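Local coordinates for protein Non-reducing end beta-L-arabinofuranosidase (Bacteroides thetaiotaomicron, PDB 5MQO) that probably hydrolyses glycosidic bonds in complex plant pectin, as a family GH127 glycoside hydrolase of a human gut bacterium, at residues Q372-T377 with A590-N595; N431-S436 with M690-P695. One frame throughout, in Å; residues are numbered along the deposited sequence.

Contact 1 (Q372-T377 with A590-N595); sequences QLPNST and AEEIRN
Glu592 reaches across to the backbone of Leu373 and Pro374 and carries most of this contact. Its OE1 accepts a weak hydrogen bond from Leu373 N, 3.2 Å away and reasonably straight at 156°. The next residue, Pro374, has no amide hydrogen to offer; it meets the same side chain through carbon instead, with Pro374 CA 3.6 Å from Glu592 CG. The glutamate chain runs alongside the proline ring, whose CD comes within 3.7 Å of Glu592 OE2. The second oxygen also touches aliphatic Gln372 CG at 3.6 Å, where the two side chains cross obliquely, amide and carboxylate planes 25° apart. A glutamate suits this place because its methylenes can lie on the proline while its acid end still finds a backbone donor. The bend at chi2 (94°) turns the carboxylate so that OE1 meets Leu373 N while OE2 lies by the proline ring. Further along, Ile593 lays its CG2 branch against Asn375, 4.0 Å from Asn375 CG, the isoleucine lying crosswise to the asparagine side chain. Both of these residues are buried, whereas Glu592 is partly exposed.

A 3-10 turn at 591-592 presents Glu592 and Ile593 together, closed by the bond from Ile593 N to Ala590 O (3.2 Å). On the facing loop, Gln372 turns its OE1 to Arg369 N, and Pro374 O receives Tyr336 OH. Trp693 of strand 690-697 packs against both Asn375 and Ile593. The loop leading from strand 361-364 to helix 382-399 thus meets the connection between antiparallel strands 581-584 and 596-601, joining the catalytic region to the C-terminal region of this GH127 enzyme.

Contact 2 (N431-S436 with M690-P695); sequences NPLRIS and MTVWMP
Thr691 OG1 is held by two partners, one across the contact and one in its own segment: it accepts a bond from Arg434 NE (3.0 Å, 149°) and donates to Trp693 O at 2.6 Å. With OG1 anti to the backbone N (chi1 -178°), the hydroxyl lies alongside the arginine, 20° out of the guanidinium plane. Arg434 bends at chi3, and its NH2 adds a weak bond to Trp693 O at 3.3 Å; Gln596 is a second weak partner. The several N-H groups of an arginine can serve hydroxyl and carbonyl together. A leucine in place of Arg434 would probably leave Thr691 OG1 without its cross-strand donor and remove the weak bond to Trp693 O. In the hydrogen-bonded antiparallel pair, Ile435 N donates to Met690 O (2.8 Å) and Met690 N to Ile435 O (3.2 Å). Beyond the non-hydrogen-bonded pair Arg434-Thr691, Val692 N hydrogen-bonds to Leu433 O at 3.0 Å. Met690, bent at chi2 and chi3, brings CE to 3.4 Å from Pro432 O. Leu433 CG packs on Val692 CG2 (4.0 Å), and its CD2 meets the Trp693 ring edge. Threonine suits its place: the buried hydroxyl gains a firm donor and an acceptor, while NH2 adds only weakly.

How the contacts relate
Both contacts join the catalytic region to the C-terminal region, and their segments alternate along the chain, with centres about 10 Å apart. Contact 2 is the more buried: it is a strand pairing, with regular backbone bonds and apolar packing beside a polar cluster. Contact 1 is partly buried and lies between irregular loops, so a weak side-chain bond and close packing take the place of a ladder. The two also touch. Asn375 O probably accepts a hydrogen bond from Leu433 N at 3.2 Å, and Ser376 OG packs on Arg434 CG, 3.7 Å away, so the 372-377 loop of contact 1 lies directly against the 431-436 segment of contact 2.

Contact 1 (Q372-T377 with A590-N595)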
loop_
_atom_site.group_PDB
_atom_site.type_symbol
_atom_site.label_atom_id
_atom_site.label_comp_id
_atom_site.label_asym_id
_atom_site.label_seq_id
_atom_site.Cartn_x
_atom_site.Cartn_y
_atom_site.Cartn_z
ATOM N N GLN A 372 0.039 -18.928 9.413
ATOM C CA GLN A 372 1.405 -18.915 9.934
ATOM C C GLN A 372 1.879 -17.469 9.941
ATOM O O GLN A 372 2.363 -16.956 8.920
ATOM C CB GLN A 372 2.336 -19.811 9.113
ATOM C CG GLN A 372 3.795 -19.756 9.532
ATOM C CD GLN A 372 4.692 -20.617 8.674
ATOM O OE1 GLN A 372 4.386 -20.952 7.509
ATOM N NE2 GLN A 372 5.826 -20.985 9.243
ATOM N N LEU A 373 1.719 -16.807 11.085
ATOM C CA LEU A 373 1.965 -15.359 11.175
ATOM C C LEU A 373 2.912 -14.928 12.288
ATOM O O LEU A 373 2.555 -14.085 13.096
ATOM C CB LEU A 373 0.626 -14.617 11.264
ATOM C CG LEU A 373 -0.272 -14.875 10.037
ATOM C CD1 LEU A 373 -1.710 -14.441 10.309
ATOM C CD2 LEU A 373 0.289 -14.203 8.785
ATOM N N PRO A 374 4.151 -15.459 12.297
ATOM C CA PRO A 374 5.133 -15.087 13.317
ATOM C C PRO A 374 5.458 -13.591 13.321
ATOM O O PRO A 374 5.244 -12.906 12.350
ATOM C CB PRO A 374 6.376 -15.866 12.876
ATOM C CG PRO A 374 6.251 -15.943 11.390
ATOM C CD PRO A 374 4.794 -16.275 11.239
ATOM N N ASN A 375 6.038 -13.131 14.403
ATOM C CA ASN A 375 6.106 -11.736 14.702
ATOM C C ASN A 375 7.529 -11.225 14.565
ATOM O O ASN A 375 7.771 -10.299 13.786
ATOM C CB ASN A 375 5.594 -11.519 16.126
ATOM C CG ASN A 375 4.084 -11.663 16.240
ATOM O OD1 ASN A 375 3.557 -12.703 16.656
ATOM N ND2 ASN A 375 3.378 -10.591 15.898
ATOM N N SER A 376 8.448 -11.804 15.345
ATOM C CA SER A 376 9.868 -11.461 15.297
ATOM C C SER A 376 10.470 -11.738 13.931
ATOM O O SER A 376 11.328 -10.978 13.491
ATOM C CB SER A 376 10.697 -12.225 16.342
ATOM O OG SER A 376 10.243 -12.039 17.676
ATOM N N THR A 377 10.040 -12.804 13.264
ATOM C CA THR A 377 10.593 -13.147 11.981
ATOM C C THR A 377 9.673 -12.848 10.799
ATOM O O THR A 377 9.923 -13.349 9.702
ATOM C CB THR A 377 11.032 -14.622 11.950
ATOM O OG1 THR A 377 9.914 -15.450 12.246
ATOM C CG2 THR A 377 12.138 -14.875 12.992
ATOM N N ALA A 590 -4.033 -19.261 14.198
ATOM C CA ALA A 590 -2.812 -18.430 14.199
ATOM C C ALA A 590 -2.072 -18.517 15.551
ATOM O O ALA A 590 -2.224 -17.665 16.425
ATOM C CB ALA A 590 -3.142 -16.989 13.866
ATOM N N GLU A 591 -1.245 -19.544 15.674
ATOM C CA GLU A 591 -0.635 -19.935 16.934
ATOM C C GLU A 591 0.301 -18.882 17.473
ATOM O O GLU A 591 0.376 -18.663 18.677
ATOM C CB GLU A 591 0.161 -21.238 16.749
ATOM C CG GLU A 591 -0.623 -22.395 16.129
ATOM C CD GLU A 591 -0.006 -23.755 16.421
ATOM O OE1 GLU A 591 1.088 -23.820 17.037
ATOM O OE2 GLU A 591 -0.625 -24.767 16.024
ATOM N N GLU A 592 1.004 -18.213 16.575
ATOM C CA GLU A 592 2.024 -17.223 16.956
ATOM C C GLU A 592 1.443 -16.021 17.671
ATOM O O GLU A 592 2.177 -15.292 18.329
ATOM C CB GLU A 592 2.796 -16.756 15.718
ATOM C CG GLU A 592 3.613 -17.864 15.020
ATOM C CD GLU A 592 2.932 -18.594 13.876
ATOM O OE1 GLU A 592 1.690 -18.576 13.781
ATOM O OE2 GLU A 592 3.663 -19.237 13.074
ATOM N N ILE A 593 0.129 -15.828 17.544
ATOM C CA ILE A 593 -0.602 -14.746 18.223
ATOM C C ILE A 593 -1.834 -15.226 19.001
ATOM O O ILE A 593 -2.716 -14.437 19.356
ATOM C CB ILE A 593 -0.977 -13.655 17.210
ATOM C CG1 ILE A 593 -1.802 -14.208 16.042
ATOM C CG2 ILE A 593 0.307 -13.029 16.692
ATOM C CD1 ILE A 593 -2.157 -13.159 14.991
ATOM N N ARG A 594 -1.888 -16.528 19.288
ATOM C CA ARG A 594 -2.982 -17.070 20.062
ATOM C C ARG A 594 -3.012 -16.387 21.440
ATOM O O ARG A 594 -1.970 -16.043 22.000
ATOM C CB ARG A 594 -2.862 -18.583 20.180
ATOM C CG ARG A 594 -4.036 -19.233 20.902
ATOM C CD ARG A 594 -4.352 -20.606 20.355
ATOM N NE ARG A 594 -5.401 -21.276 21.113
ATOM C CZ ARG A 594 -6.691 -20.930 21.115
ATOM N NH1 ARG A 594 -7.123 -19.902 20.396
ATOM N NH2 ARG A 594 -7.564 -21.611 21.850
ATOM N N ASN A 595 -4.216 -16.113 21.924
ATOM C CA ASN A 595 -4.421 -15.463 23.222
ATOM C C ASN A 595 -3.672 -14.124 23.473
ATOM O O ASN A 595 -3.198 -13.819 24.581
ATOM C CB ASN A 595 -4.119 -16.471 24.340
ATOM C CG ASN A 595 -4.899 -16.177 25.592
ATOM O OD1 ASN A 595 -6.067 -15.790 25.526
ATOM N ND2 ASN A 595 -4.253 -16.323 26.730
#

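Contact 2 (N431-S436 with M690-P695)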
loop_
_atom_site.group_PDB
_atom_site.type_symbol
_atom_site.label_atom_id
_atom_site.label_comp_id
_atom_site.label_asym_id
_atom_site.label_seq_id
_atom_site.Cartn_x
_atom_site.Cartn_y
_atom_site.Cartn_z
ATOM N N ASN A 431 9.590 -5.161 7.728
ATOM C CA ASN A 431 8.632 -4.567 8.644
ATOM C C ASN A 431 8.153 -5.598 9.683
ATOM O O ASN A 431 7.007 -6.062 9.625
ATOM C CB ASN A 431 7.444 -4.036 7.872
ATOM C CG ASN A 431 7.786 -2.811 7.104
ATOM O OD1 ASN A 431 7.777 -1.701 7.639
ATOM N ND2 ASN A 431 8.109 -2.993 5.855
ATOM N N PRO A 432 9.011 -5.918 10.663
ATOM C CA PRO A 432 8.626 -6.894 11.666
ATOM C C PRO A 432 7.503 -6.398 12.576
ATOM O O PRO A 432 7.280 -5.197 12.674
ATOM C CB PRO A 432 9.930 -7.093 12.470
ATOM C CG PRO A 432 10.630 -5.799 12.380
ATOM C CD PRO A 432 10.217 -5.172 11.070
ATOM N N LEU A 433 6.829 -7.334 13.243
ATOM C CA LEU A 433 5.847 -6.999 14.273
ATOM C C LEU A 433 6.343 -7.191 15.693
ATOM O O LEU A 433 5.544 -7.164 16.621
ATOM C CB LEU A 433 4.597 -7.833 14.053
ATOM C CG LEU A 433 3.630 -7.276 12.997
ATOM C CD1 LEU A 433 4.098 -7.626 11.567
ATOM C CD2 LEU A 433 2.205 -7.774 13.319
ATOM N N ARG A 434 7.643 -7.415 15.858
ATOM C CA ARG A 434 8.281 -7.591 17.163
ATOM C C ARG A 434 9.811 -7.467 17.058
ATOM O O ARG A 434 10.442 -8.065 16.158
ATOM C CB ARG A 434 7.929 -8.969 17.807
ATOM C CG ARG A 434 8.426 -9.159 19.243
ATOM C CD ARG A 434 7.680 -10.205 20.062
ATOM N NE ARG A 434 6.210 -10.136 19.970
ATOM C CZ ARG A 434 5.358 -11.185 20.066
ATOM N NH1 ARG A 434 5.769 -12.455 20.258
ATOM N NH2 ARG A 434 4.051 -10.971 19.951
ATOM N N ILE A 435 10.397 -6.691 17.971
ATOM C CA ILE A 435 11.833 -6.741 18.228
ATOM C C ILE A 435 12.009 -7.144 19.675
ATOM O O ILE A 435 11.510 -6.472 20.561
ATOM C CB ILE A 435 12.527 -5.366 18.025
ATOM C CG1 ILE A 435 12.302 -4.830 16.602
ATOM C CG2 ILE A 435 14.019 -5.458 18.342
ATOM C CD1 ILE A 435 13.075 -5.552 15.520
ATOM N N SER A 436 12.750 -8.213 19.904
ATOM C CA SER A 436 13.143 -8.609 21.245
ATOM C C SER A 436 14.649 -8.590 21.338
ATOM O O SER A 436 15.311 -9.229 20.546
ATOM C CB SER A 436 12.640 -10.022 21.520
ATOM O OG SER A 436 13.317 -10.608 22.623
ATOM N N MET A 690 10.095 -3.614 20.759
ATOM C CA MET A 690 8.780 -3.289 20.177
ATOM C C MET A 690 7.939 -4.546 19.999
ATOM O O MET A 690 8.488 -5.613 19.743
ATOM C CB MET A 690 8.935 -2.585 18.821
ATOM C CG MET A 690 7.621 -2.190 18.126
ATOM S SD MET A 690 6.799 -3.490 17.163
ATOM C CE MET A 690 7.729 -3.560 15.652
ATOM N N THR A 691 6.614 -4.417 20.125
ATOM C CA THR A 691 5.715 -5.528 19.785
ATOM C C THR A 691 4.363 -4.945 19.405
ATOM O O THR A 691 3.949 -3.969 20.027
ATOM C CB THR A 691 5.572 -6.561 20.942
ATOM O OG1 THR A 691 4.715 -7.643 20.545
ATOM C CG2 THR A 691 4.985 -5.930 22.201
ATOM N N VAL A 692 3.694 -5.522 18.397
ATOM C CA VAL A 692 2.308 -5.170 18.106
ATOM C C VAL A 692 1.392 -6.034 18.977
ATOM O O VAL A 692 0.555 -5.523 19.706
ATOM C CB VAL A 692 1.955 -5.310 16.599
ATOM C CG1 VAL A 692 0.480 -4.994 16.309
ATOM C CG2 VAL A 692 2.871 -4.439 15.751
ATOM N N TRP A 693 1.545 -7.344 18.912
ATOM C CA TRP A 693 0.654 -8.238 19.662
ATOM C C TRP A 693 1.181 -8.377 21.084
ATOM O O TRP A 693 2.394 -8.496 21.267
ATOM C CB TRP A 693 0.525 -9.610 18.969
ATOM C CG TRP A 693 -0.252 -9.521 17.751
ATOM C CD1 TRP A 693 0.200 -9.137 16.550
ATOM C CD2 TRP A 693 -1.648 -9.766 17.601
ATOM N NE1 TRP A 693 -0.816 -9.148 15.634
ATOM C CE2 TRP A 693 -1.966 -9.535 16.254
ATOM C CE3 TRP A 693 -2.658 -10.202 18.470
ATOM C CZ2 TRP A 693 -3.263 -9.694 15.745
ATOM C CZ3 TRP A 693 -3.957 -10.351 17.980
ATOM C CH2 TRP A 693 -4.247 -10.098 16.628
ATOM N N MET A 694 0.265 -8.323 22.065
ATOM C CA MET A 694 0.598 -8.395 23.491
ATOM C C MET A 694 -0.284 -9.426 24.194
ATOM O O MET A 694 -1.424 -9.669 23.778
ATOM C CB MET A 694 0.403 -7.037 24.181
ATOM C CG MET A 694 1.381 -5.955 23.765
ATOM S SD MET A 694 0.884 -4.261 24.221
ATOM C CE MET A 694 -0.491 -3.989 23.095
ATOM N N PRO A 695 0.227 -10.018 25.277
ATOM C CA PRO A 695 -0.605 -10.884 26.098
ATOM C C PRO A 695 -1.892 -10.215 26.557
ATOM O O PRO A 695 -1.876 -9.072 26.975
ATOM C CB PRO A 695 0.285 -11.181 27.319
ATOM C CG PRO A 695 1.682 -10.981 26.837
ATOM C CD PRO A 695 1.607 -9.912 25.795
#